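Local coordinates for flagellar hook-associated protein 2 (Bdellovibrio bacteriovorus, PDB 6KTY) that probably forms, as a pentamer, the cap at the tip of the growing flagellar filament, keeping exported flagellin from leaking out and helping it polymerise, at residues P44-N49 / V128-I133; G71-Y76 / A94-K99; G86-I91 / A100-D105. All coordinates share one frame; numbering follows the deposited sequence.

Contact 1. Residues P44-N49 / V128-I133; sequences PAAMSN and VTFPKI
Face-to-face packing of two antiparallel beta sheets, within a globular domain of this central fragment of the cap protein FliD, brings Ala46, on strand 45-48, onto the ring of Phe130, on strand 129-136. It is a plain CH-pi contact: the methyl CB of Ala46 stands 3.4 Å from the Phe130 ring centroid and only 7° off the ring normal, so all six ring carbons lie at similar distances from it. The phenyl group is put there by its first torsion, which carries CG anti to the carbonyl carbon of Phe130 (chi1 -54°) and lifts the ring off its own strand toward the other sheet. Farther round the ring, CE1 of Phe130 approaches C of Ala45 obliquely, at 3.6 Å. Two residues earlier on each segment a second apolar pair closes the gap. There the pyrrolidine ring of Pro44 lies across the isopropyl group of Val128, CG of Pro44 meeting CG2 of Val128 at 3.6 Å, while CB of Pro44 comes within 3.5 Å of the backbone N of Val128. No hydrogen bond joins the two segments; the side-chain contacts across it are apolar and four of the five touching residues are buried. The backbone polar groups of 44-49 turn instead to their own sheet, Ala46 pairing with Val117 of strand 113-119 and Ala45 with Arg148 of strand 144-148. Phe144 of that last strand meets the Phe130 ring edge-to-face, and within its own three-stranded sheet strand 129-136 runs antiparallel beside strand 63-68.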
ATOM      1  N   PRO A  44       0.381   4.269  25.076  1.00 23.85           N
ATOM      2  CA  PRO A  44       0.916   5.565  25.506  1.00 24.45           C
ATOM      3  C   PRO A  44       2.442   5.408  25.586  1.00 23.33           C
ATOM      4  O   PRO A  44       2.914   4.311  25.918  1.00 22.18           O
ATOM      5  CB  PRO A  44       0.319   5.743  26.901  1.00 25.10           C
ATOM      6  CG  PRO A  44       0.186   4.329  27.399  1.00 23.88           C
ATOM      7  CD  PRO A  44      -0.078   3.469  26.221  1.00 23.44           C
ATOM      8  N   ALA A  45       3.192   6.461  25.310  1.00 22.58           N
ATOM      9  CA  ALA A  45       4.655   6.364  25.323  1.00 22.58           C
ATOM     10  C   ALA A  45       5.343   7.689  25.397  1.00 22.86           C
ATOM     11  O   ALA A  45       4.739   8.732  25.096  1.00 24.10           O
ATOM     12  CB  ALA A  45       5.161   5.549  24.074  1.00 22.57           C
ATOM     13  N   ALA A  46       6.613   7.682  25.809  1.00 22.59           N
ATOM     14  CA  ALA A  46       7.396   8.944  25.851  1.00 23.62           C
ATOM     15  C   ALA A  46       8.844   8.622  25.500  1.00 23.39           C
ATOM     16  O   ALA A  46       9.339   7.474  25.724  1.00 21.24           O
ATOM     17  CB  ALA A  46       7.275   9.678  27.265  1.00 24.23           C
ATOM     18  N   MET A  47       9.509   9.563  24.873  1.00 23.65           N
ATOM     19  CA  MET A  47      10.895   9.307  24.453  1.00 25.17           C
ATOM     20  C   MET A  47      11.765  10.413  24.949  1.00 25.94           C
ATOM     21  O   MET A  47      11.402  11.591  24.797  1.00 25.77           O
ATOM     22  CB  MET A  47      11.023   9.184  22.920  1.00 26.92           C
ATOM     23  CG  MET A  47      12.383   8.617  22.457  1.00 31.04           C
ATOM     24  SD  MET A  47      12.507   8.297  20.709  1.00 41.10           S
ATOM     25  CE  MET A  47      11.651   6.741  20.612  1.00 38.77           C
ATOM     26  N   SER A  48      12.919  10.063  25.514  1.00 25.70           N
ATOM     27  CA  SER A  48      13.839  11.104  26.034  1.00 26.57           C
ATOM     28  C   SER A  48      14.553  11.925  24.961  1.00 28.16           C
ATOM     29  O   SER A  48      14.577  11.553  23.782  1.00 27.39           O
ATOM     30  CB  SER A  48      14.888  10.487  26.974  1.00 25.77           C
ATOM     31  OG  SER A  48      15.932   9.888  26.222  1.00 26.33           O
ATOM     32  N   ASN A  49      15.122  13.058  25.387  1.00 28.91           N
ATOM     33  CA  ASN A  49      16.229  13.702  24.674  1.00 30.40           C
ATOM     34  C   ASN A  49      17.419  12.752  24.464  1.00 29.35           C
ATOM     35  O   ASN A  49      17.496  11.679  25.093  1.00 28.53           O
ATOM     36  CB  ASN A  49      16.651  15.002  25.382  1.00 33.23           C
ATOM     37  CG  ASN A  49      17.113  14.781  26.836  1.00 32.28           C
ATOM     38  OD1 ASN A  49      16.578  13.960  27.553  1.00 32.03           O
ATOM     39  ND2 ASN A  49      18.124  15.534  27.249  1.00 34.84           N
ATOM     40  N   VAL A 128      -1.309   6.737  29.887  1.00 30.16           N
ATOM     41  CA  VAL A 128      -0.174   6.998  30.774  1.00 29.81           C
ATOM     42  C   VAL A 128       0.367   8.389  30.458  1.00 30.33           C
ATOM     43  O   VAL A 128       0.594   8.730  29.297  1.00 29.57           O
ATOM     44  CB  VAL A 128       0.985   5.946  30.605  1.00 29.06           C
ATOM     45  CG1 VAL A 128       2.218   6.314  31.465  1.00 28.77           C
ATOM     46  CG2 VAL A 128       0.498   4.505  30.942  1.00 29.03           C
ATOM     47  N   THR A 129       0.591   9.217  31.472  1.00 31.53           N
ATOM     48  CA  THR A 129       1.251  10.492  31.226  1.00 32.38           C
ATOM     49  C   THR A 129       2.545  10.536  32.017  1.00 31.88           C
ATOM     50  O   THR A 129       2.744   9.774  32.967  1.00 30.62           O
ATOM     51  CB  THR A 129       0.360  11.716  31.524  1.00 34.39           C
ATOM     52  OG1 THR A 129      -0.039  11.679  32.901  1.00 37.65           O
ATOM     53  CG2 THR A 129      -0.855  11.764  30.583  1.00 36.07           C
ATOM     54  N   PHE A 130       3.391  11.485  31.638  1.00 32.24           N
ATOM     55  CA  PHE A 130       4.759  11.602  32.121  1.00 32.34           C
ATOM     56  C   PHE A 130       4.982  13.032  32.599  1.00 34.29           C
ATOM     57  O   PHE A 130       5.611  13.822  31.902  1.00 34.44           O
ATOM     58  CB  PHE A 130       5.688  11.268  30.945  1.00 31.97           C
ATOM     59  CG  PHE A 130       5.386   9.924  30.286  1.00 29.90           C
ATOM     60  CD1 PHE A 130       4.449   9.817  29.296  1.00 30.62           C
ATOM     61  CD2 PHE A 130       6.090   8.788  30.660  1.00 31.29           C
ATOM     62  CE1 PHE A 130       4.173   8.596  28.699  1.00 30.63           C
ATOM     63  CE2 PHE A 130       5.827   7.555  30.086  1.00 29.22           C
ATOM     64  CZ  PHE A 130       4.884   7.453  29.102  1.00 31.53           C
ATOM     65  N   PRO A 131       4.460  13.376  33.801  1.00 35.78           N
ATOM     66  CA  PRO A 131       4.296  14.770  34.188  1.00 36.52           C
ATOM     67  C   PRO A 131       5.477  15.386  34.946  1.00 37.06           C
ATOM     68  O   PRO A 131       5.504  16.592  35.138  1.00 37.14           O
ATOM     69  CB  PRO A 131       3.073  14.716  35.117  1.00 38.47           C
ATOM     70  CG  PRO A 131       3.272  13.394  35.810  1.00 37.56           C
ATOM     71  CD  PRO A 131       3.683  12.483  34.691  1.00 35.83           C
ATOM     72  N   LYS A 132       6.428  14.575  35.378  1.00 35.76           N
ATOM     73  CA  LYS A 132       7.487  15.074  36.220  1.00 37.35           C
ATOM     74  C   LYS A 132       8.701  14.149  36.191  1.00 36.58           C
ATOM     75  O   LYS A 132       8.579  12.927  36.326  1.00 35.04           O
ATOM     76  CB  LYS A 132       6.962  15.224  37.672  1.00 39.15           C
ATOM     77  CG  LYS A 132       7.870  15.948  38.615  1.00 42.17           C
ATOM     78  CD  LYS A 132       7.443  15.700  40.097  1.00 47.14           C
ATOM     79  CE  LYS A 132       7.670  16.913  40.957  1.00 50.40           C
ATOM     80  NZ  LYS A 132       7.450  16.622  42.411  1.00 53.70           N
ATOM     81  N   ILE A 133       9.873  14.744  36.001  1.00 37.73           N
ATOM     82  CA  ILE A 133      11.144  14.056  36.213  1.00 38.37           C
ATOM     83  C   ILE A 133      11.866  14.882  37.270  1.00 39.78           C
ATOM     84  O   ILE A 133      12.060  16.084  37.087  1.00 40.47           O
ATOM     85  CB  ILE A 133      11.981  13.962  34.921  1.00 38.27           C
ATOM     86  CG1 ILE A 133      11.267  13.119  33.884  1.00 37.49           C
ATOM     87  CG2 ILE A 133      13.327  13.306  35.223  1.00 38.54           C
ATOM     88  CD1 ILE A 133      11.787  13.328  32.467  1.00 39.95           C
TER

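Contact 2. Residues G71-Y76 / A94-K99; sequences GTKEVY and ANVGLK
Val75 of strand 71-77 packs against Ala94, at the helix end, and Val96, in the turn by which helix 84-94 hands over to strand 98-104. The chain therefore runs strand, helix, strand here, but the two strands belong to different antiparallel sheets, and the turn is folded back against a strand that is outermost, within this chain, in the three-stranded one. The tight part is a small triangle of methyl groups. Its apex is CG2 of Val75, anti to the carbonyl carbon because CG1 lies opposite the backbone N (chi1 168°); it reaches CB of Ala94 at 3.8 Å and CG2 of Val96 at 3.9 Å. Val75 is buried, and it also touches Phe66 of strand 63-68 and Ile91 of the helix.

Two residues back along the strand the fit is looser and more open to solvent. Lys73 and Val96 are both partly exposed, and they run past each other in opposite directions, touching through the aliphatic start of the lysine alone. A bend at chi2 (-71°) turns the rest of the Lys73 chain aside. No hydrogen bond joins the two segments; they meet through side-chain packing. Two residues of the turn have positive phi: Asn95 (60°), the first to leave helical angles, and Gly97, where glycine is favoured. Val96, between them, has its CB directed to strand 71-77, and that CB sits 4.1 Å from CG of Lys73.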
ATOM      1  N   GLY A  71      -3.102   4.294  38.888  1.00 44.02           N
ATOM      2  CA  GLY A  71      -2.757   5.367  39.811  1.00 45.86           C
ATOM      3  C   GLY A  71      -1.382   5.953  39.539  1.00 43.83           C
ATOM      4  O   GLY A  71      -0.726   5.617  38.539  1.00 41.24           O
ATOM      5  N   THR A  72      -0.951   6.838  40.434  1.00 45.02           N
ATOM      6  CA  THR A  72       0.302   7.524  40.305  1.00 44.29           C
ATOM      7  C   THR A  72       1.419   6.561  40.661  1.00 44.51           C
ATOM      8  O   THR A  72       1.375   5.918  41.715  1.00 45.90           O
ATOM      9  CB  THR A  72       0.404   8.728  41.267  1.00 47.60           C
ATOM     10  OG1 THR A  72      -0.697   9.617  41.042  1.00 48.79           O
ATOM     11  CG2 THR A  72       1.735   9.468  41.045  1.00 47.76           C
ATOM     12  N   LYS A  73       2.429   6.482  39.801  1.00 42.06           N
ATOM     13  CA  LYS A  73       3.575   5.620  40.049  1.00 43.38           C
ATOM     14  C   LYS A  73       4.840   6.465  39.998  1.00 43.95           C
ATOM     15  O   LYS A  73       5.032   7.268  39.089  1.00 42.47           O
ATOM     16  CB  LYS A  73       3.637   4.463  39.042  1.00 41.42           C
ATOM     17  CG  LYS A  73       2.364   3.624  38.947  1.00 42.26           C
ATOM     18  CD  LYS A  73       2.137   2.764  40.172  1.00 46.43           C
ATOM     19  CE  LYS A  73       0.919   1.883  40.023  1.00 47.28           C
ATOM     20  NZ  LYS A  73       0.483   1.333  41.339  1.00 52.03           N
ATOM     21  N   GLU A  74       5.681   6.326  41.012  1.00 47.61           N
ATOM     22  CA  GLU A  74       6.931   7.063  41.067  1.00 48.50           C
ATOM     23  C   GLU A  74       8.054   6.062  41.126  1.00 47.97           C
ATOM     24  O   GLU A  74       8.164   5.368  42.132  1.00 51.62           O
ATOM     25  CB  GLU A  74       6.957   7.994  42.285  1.00 51.87           C
ATOM     26  CG  GLU A  74       6.037   9.213  42.115  1.00 55.46           C
ATOM     27  CD  GLU A  74       6.079  10.191  43.282  1.00 63.65           C
ATOM     28  OE1 GLU A  74       7.164  10.363  43.900  1.00 67.74           O
ATOM     29  OE2 GLU A  74       5.024  10.809  43.574  1.00 68.01           O
ATOM     30  N   VAL A  75       8.886   6.017  40.073  1.00 44.41           N
ATOM     31  CA  VAL A  75      10.009   5.075  39.977  1.00 43.83           C
ATOM     32  C   VAL A  75      11.292   5.759  40.458  1.00 44.65           C
ATOM     33  O   VAL A  75      11.679   6.802  39.940  1.00 41.70           O
ATOM     34  CB  VAL A  75      10.191   4.555  38.524  1.00 41.19           C
ATOM     35  CG1 VAL A  75      11.524   3.816  38.352  1.00 42.18           C
ATOM     36  CG2 VAL A  75       9.016   3.634  38.136  1.00 40.00           C
ATOM     37  N   TYR A  76      11.915   5.159  41.464  1.00 47.88           N
ATOM     38  CA  TYR A  76      13.068   5.740  42.153  1.00 50.24           C
ATOM     39  C   TYR A  76      14.361   5.467  41.395  1.00 47.93           C
ATOM     40  O   TYR A  76      14.751   4.308  41.199  1.00 47.81           O
ATOM     41  CB  TYR A  76      13.191   5.169  43.562  1.00 54.29           C
ATOM     42  CG  TYR A  76      11.927   5.278  44.405  1.00 60.19           C
ATOM     43  CD1 TYR A  76      11.206   6.482  44.482  1.00 63.56           C
ATOM     44  CD2 TYR A  76      11.436   4.177  45.117  1.00 64.59           C
ATOM     45  CE1 TYR A  76      10.039   6.585  45.251  1.00 65.69           C
ATOM     46  CE2 TYR A  76      10.280   4.273  45.882  1.00 67.25           C
ATOM     47  CZ  TYR A  76       9.589   5.478  45.950  1.00 68.81           C
ATOM     48  OH  TYR A  76       8.447   5.575  46.723  1.00 70.74           O
ATOM     49  N   ALA A  94      10.798  -2.133  38.226  1.00 38.72           N
ATOM     50  CA  ALA A  94       9.738  -1.583  39.067  1.00 39.97           C
ATOM     51  C   ALA A  94       8.387  -2.266  38.842  1.00 41.60           C
ATOM     52  O   ALA A  94       7.520  -2.216  39.709  1.00 43.77           O
ATOM     53  CB  ALA A  94       9.605  -0.094  38.811  1.00 37.84           C
ATOM     54  N   ASN A  95       8.165  -2.829  37.651  1.00 40.45           N
ATOM     55  CA  ASN A  95       6.915  -3.548  37.377  1.00 41.07           C
ATOM     56  C   ASN A  95       5.665  -2.641  37.540  1.00 39.78           C
ATOM     57  O   ASN A  95       4.707  -3.013  38.181  1.00 40.59           O
ATOM     58  CB  ASN A  95       6.829  -4.809  38.265  1.00 44.68           C
ATOM     59  CG  ASN A  95       5.924  -5.900  37.665  1.00 47.21           C
ATOM     60  OD1 ASN A  95       6.031  -6.224  36.485  1.00 50.47           O
ATOM     61  ND2 ASN A  95       5.035  -6.445  38.466  1.00 44.91           N
ATOM     62  N   VAL A  96       5.702  -1.444  36.971  1.00 37.47           N
ATOM     63  CA  VAL A  96       4.596  -0.493  37.134  1.00 38.32           C
ATOM     64  C   VAL A  96       3.738  -0.340  35.852  1.00 36.34           C
ATOM     65  O   VAL A  96       3.097   0.693  35.648  1.00 36.45           O
ATOM     66  CB  VAL A  96       5.125   0.880  37.641  1.00 38.30           C
ATOM     67  CG1 VAL A  96       5.688   0.704  39.046  1.00 42.53           C
ATOM     68  CG2 VAL A  96       6.165   1.454  36.692  1.00 36.42           C
ATOM     69  N   GLY A  97       3.746  -1.360  34.992  1.00 35.83           N
ATOM     70  CA  GLY A  97       2.966  -1.364  33.757  1.00 34.95           C
ATOM     71  C   GLY A  97       3.666  -0.684  32.589  1.00 33.65           C
ATOM     72  O   GLY A  97       3.002  -0.306  31.610  1.00 32.61           O
ATOM     73  N   LEU A  98       4.984  -0.476  32.719  1.00 33.42           N
ATOM     74  CA  LEU A  98       5.778   0.241  31.732  1.00 32.08           C
ATOM     75  C   LEU A  98       6.916  -0.640  31.231  1.00 31.95           C
ATOM     76  O   LEU A  98       7.397  -1.511  31.955  1.00 33.73           O
ATOM     77  CB  LEU A  98       6.326   1.545  32.309  1.00 32.60           C
ATOM     78  CG  LEU A  98       5.242   2.549  32.737  1.00 34.03           C
ATOM     79  CD1 LEU A  98       5.904   3.708  33.410  1.00 38.55           C
ATOM     80  CD2 LEU A  98       4.397   3.009  31.585  1.00 33.05           C
ATOM     81  N   LYS A  99       7.283  -0.468  29.966  1.00 30.37           N
ATOM     82  CA  LYS A  99       8.421  -1.197  29.374  1.00 31.82           C
ATOM     83  C   LYS A  99       9.356  -0.132  28.816  1.00 29.34           C
ATOM     84  O   LYS A  99       8.912   0.762  28.104  1.00 29.10           O
ATOM     85  CB  LYS A  99       7.942  -2.149  28.270  1.00 33.17           C
ATOM     86  CG  LYS A  99       9.033  -2.689  27.308  1.00 37.34           C
ATOM     87  CD  LYS A  99       8.381  -3.310  26.040  1.00 42.80           C
ATOM     88  CE  LYS A  99       9.053  -2.868  24.751  1.00 45.08           C
ATOM     89  NZ  LYS A  99       9.059  -1.367  24.562  1.00 44.46           N
TER

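Contact 3. Residues G86-I91 / A100-D105; sequences GVMKQI and AQVVED
Met88 reaches from helix 84-94 over the middle of strand 98-104, and every atom of its side chain meets the strand. CB begins at the margin, 4.1 Å from CG2 of Val102. CG, anti to the backbone N (chi1 -173°), comes down close on the chain itself: it lies 3.3 Å from the carbonyl O of Ala100 and 3.5 Å from CB of the same residue. SD follows, passing 3.7 Å from that carbonyl O and near CA of Gln101. Bends at chi2 and chi3 then carry the tip along the strand, where CE settles 3.4 Å from N of Val102 and 3.5 Å from its CG2, so the thioether lies draped over the backbone of 100-102.

This is helix-on-sheet packing at a strand that is outermost, within this chain, in the four-stranded antiparallel sheet, the helix running nearly antiparallel to the strand that follows it (159°), the axes of the two short segments 7.3 Å apart at closest. One turn on, Ile91 adds a lighter touch, its CG2 meeting CB of Ala100 at 4.0 Å, and it also touches Leu115 and Val117 of strand 113-119. Asn92, the next helix residue, bonds N of Ala100 through OD1. Gln101, whose CB points away from the helix, accepts a hydrogen bond from Lys99 NZ at OE1 and donates one from NE2 to O of Leu172 of the second subunit.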
ATOM      1  N   GLY A  86      20.894   2.035  33.045  1.00 29.43           N
ATOM      2  CA  GLY A  86      20.455   1.766  34.441  1.00 30.30           C
ATOM      3  C   GLY A  86      19.003   2.152  34.694  1.00 28.70           C
ATOM      4  O   GLY A  86      18.266   1.445  35.359  1.00 29.93           O
ATOM      5  N   VAL A  87      18.599   3.284  34.140  1.00 27.68           N
ATOM      6  CA  VAL A  87      17.270   3.784  34.300  1.00 26.95           C
ATOM      7  C   VAL A  87      16.260   2.883  33.598  1.00 26.85           C
ATOM      8  O   VAL A  87      15.195   2.547  34.129  1.00 26.17           O
ATOM      9  CB  VAL A  87      17.151   5.186  33.734  1.00 27.14           C
ATOM     10  CG1 VAL A  87      15.677   5.595  33.710  1.00 25.40           C
ATOM     11  CG2 VAL A  87      18.017   6.187  34.592  1.00 28.44           C
ATOM     12  N   MET A  88      16.591   2.499  32.372  1.00 26.09           N
ATOM     13  CA  MET A  88      15.791   1.513  31.678  1.00 26.62           C
ATOM     14  C   MET A  88      15.629   0.276  32.559  1.00 27.64           C
ATOM     15  O   MET A  88      14.502  -0.198  32.739  1.00 27.67           O
ATOM     16  CB  MET A  88      16.458   1.153  30.357  1.00 26.99           C
ATOM     17  CG  MET A  88      15.604   0.270  29.526  1.00 30.65           C
ATOM     18  SD  MET A  88      16.506  -1.198  29.131  1.00 42.29           S
ATOM     19  CE  MET A  88      17.571  -0.535  27.935  1.00 37.06           C
ATOM     20  N   LYS A  89      16.724  -0.274  33.102  1.00 29.68           N
ATOM     21  CA  LYS A  89      16.600  -1.518  33.878  1.00 32.49           C
ATOM     22  C   LYS A  89      15.736  -1.315  35.153  1.00 32.80           C
ATOM     23  O   LYS A  89      14.992  -2.192  35.504  1.00 32.22           O
ATOM     24  CB  LYS A  89      17.978  -2.147  34.221  1.00 35.25           C
ATOM     25  CG  LYS A  89      18.670  -2.734  32.955  1.00 37.45           C
ATOM     26  CD  LYS A  89      20.085  -3.182  33.230  1.00 43.49           C
ATOM     27  CE  LYS A  89      20.750  -3.914  32.040  1.00 45.73           C
ATOM     28  NZ  LYS A  89      20.639  -3.216  30.693  1.00 43.10           N
ATOM     29  N   GLN A  90      15.848  -0.155  35.809  1.00 33.32           N
ATOM     30  CA  GLN A  90      15.088   0.155  37.049  1.00 35.25           C
ATOM     31  C   GLN A  90      13.592   0.379  36.751  1.00 34.17           C
ATOM     32  O   GLN A  90      12.730  -0.031  37.516  1.00 34.33           O
ATOM     33  CB  GLN A  90      15.663   1.406  37.752  1.00 36.65           C
ATOM     34  CG  GLN A  90      17.085   1.226  38.320  1.00 39.65           C
ATOM     35  CD  GLN A  90      17.658   2.470  39.062  1.00 44.57           C
ATOM     36  OE1 GLN A  90      17.212   2.817  40.171  1.00 46.34           O
ATOM     37  NE2 GLN A  90      18.706   3.087  38.485  1.00 43.31           N
ATOM     38  N   ILE A  91      13.284   1.034  35.631  1.00 32.15           N
ATOM     39  CA  ILE A  91      11.884   1.168  35.191  1.00 31.18           C
ATOM     40  C   ILE A  91      11.344  -0.222  34.926  1.00 31.82           C
ATOM     41  O   ILE A  91      10.295  -0.558  35.446  1.00 33.27           O
ATOM     42  CB  ILE A  91      11.681   2.089  33.969  1.00 29.04           C
ATOM     43  CG1 ILE A  91      12.021   3.547  34.317  1.00 29.73           C
ATOM     44  CG2 ILE A  91      10.260   2.030  33.457  1.00 28.66           C
ATOM     45  CD1 ILE A  91      12.188   4.512  33.079  1.00 26.05           C
ATOM     46  N   ALA A 100      10.625  -0.190  29.198  1.00 28.37           N
ATOM     47  CA  ALA A 100      11.587   0.808  28.801  1.00 26.62           C
ATOM     48  C   ALA A 100      12.600   0.127  27.897  1.00 26.47           C
ATOM     49  O   ALA A 100      12.929  -1.033  28.087  1.00 25.57           O
ATOM     50  CB  ALA A 100      12.279   1.384  30.026  1.00 26.87           C
ATOM     51  N   GLN A 101      13.098   0.856  26.920  1.00 25.47           N
ATOM     52  CA  GLN A 101      14.280   0.406  26.195  1.00 27.18           C
ATOM     53  C   GLN A 101      15.084   1.594  25.740  1.00 25.71           C
ATOM     54  O   GLN A 101      14.572   2.741  25.665  1.00 25.50           O
ATOM     55  CB  GLN A 101      13.879  -0.509  25.030  1.00 29.27           C
ATOM     56  CG  GLN A 101      13.027   0.192  23.965  1.00 31.43           C
ATOM     57  CD  GLN A 101      12.491  -0.810  22.896  1.00 37.48           C
ATOM     58  OE1 GLN A 101      11.643  -1.662  23.183  1.00 41.62           O
ATOM     59  NE2 GLN A 101      12.987  -0.692  21.684  1.00 35.07           N
ATOM     60  N   VAL A 102      16.345   1.367  25.404  1.00 26.10           N
ATOM     61  CA  VAL A 102      17.145   2.495  24.895  1.00 25.97           C
ATOM     62  C   VAL A 102      17.292   2.313  23.384  1.00 27.26           C
ATOM     63  O   VAL A 102      17.680   1.256  22.933  1.00 27.71           O
ATOM     64  CB  VAL A 102      18.519   2.564  25.566  1.00 26.99           C
ATOM     65  CG1 VAL A 102      19.375   3.623  24.917  1.00 26.08           C
ATOM     66  CG2 VAL A 102      18.347   2.805  27.089  1.00 26.60           C
ATOM     67  N   VAL A 103      16.959   3.343  22.620  1.00 27.55           N
ATOM     68  CA  VAL A 103      17.058   3.271  21.179  1.00 28.86           C
ATOM     69  C   VAL A 103      18.152   4.243  20.730  1.00 30.32           C
ATOM     70  O   VAL A 103      18.554   5.131  21.497  1.00 29.03           O
ATOM     71  CB  VAL A 103      15.686   3.554  20.495  1.00 29.19           C
ATOM     72  CG1 VAL A 103      14.613   2.549  20.951  1.00 29.03           C
ATOM     73  CG2 VAL A 103      15.241   4.996  20.722  1.00 30.15           C
ATOM     74  N   GLU A 104      18.638   4.047  19.507  1.00 32.24           N
ATOM     75  CA  GLU A 104      19.618   4.925  18.903  1.00 34.60           C
ATOM     76  C   GLU A 104      18.952   5.691  17.759  1.00 35.53           C
ATOM     77  O   GLU A 104      18.384   5.087  16.845  1.00 37.88           O
ATOM     78  CB  GLU A 104      20.798   4.113  18.381  1.00 36.93           C
ATOM     79  CG  GLU A 104      22.009   4.963  18.164  1.00 41.63           C
ATOM     80  CD  GLU A 104      23.294   4.178  17.985  1.00 46.30           C
ATOM     81  OE1 GLU A 104      24.334   4.839  17.756  1.00 51.13           O
ATOM     82  OE2 GLU A 104      23.264   2.928  18.092  1.00 45.38           O
ATOM     83  N   ASP A 105      18.989   7.016  17.835  1.00 35.22           N
ATOM     84  CA  ASP A 105      18.378   7.878  16.846  1.00 36.59           C
ATOM     85  C   ASP A 105      19.423   8.817  16.293  1.00 39.27           C
ATOM     86  O   ASP A 105      19.844   9.766  16.965  1.00 39.96           O
ATOM     87  CB  ASP A 105      17.234   8.678  17.462  1.00 35.38           C
ATOM     88  CG  ASP A 105      16.604   9.697  16.487  1.00 35.85           C
ATOM     89  OD1 ASP A 105      16.865   9.682  15.266  1.00 35.02           O
ATOM     90  OD2 ASP A 105      15.842  10.539  16.977  1.00 35.91           O
TER

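Contacts 1 and 3 are largely buried, whereas contact 2 lies nearer the surface, with one buried residue among the four that touch. None has a hydrogen bond between its segments. Contact 1 alone uses an aromatic face, contact 2 sets a valine against an alanine and a second valine, with the lysine's first carbons alongside, and contact 3 lays a methionine side chain on backbone. Contacts 2 and 3 share strand 98-104 and meet through Val75 and Ile91; contact 1 joins them where Val128 touches Leu98 and where Met47 meets Val103. All three have residues packing on the second subunit: contact 1 on its Phe160, contact 2 on its Tyr33, contact 3 on its Leu172.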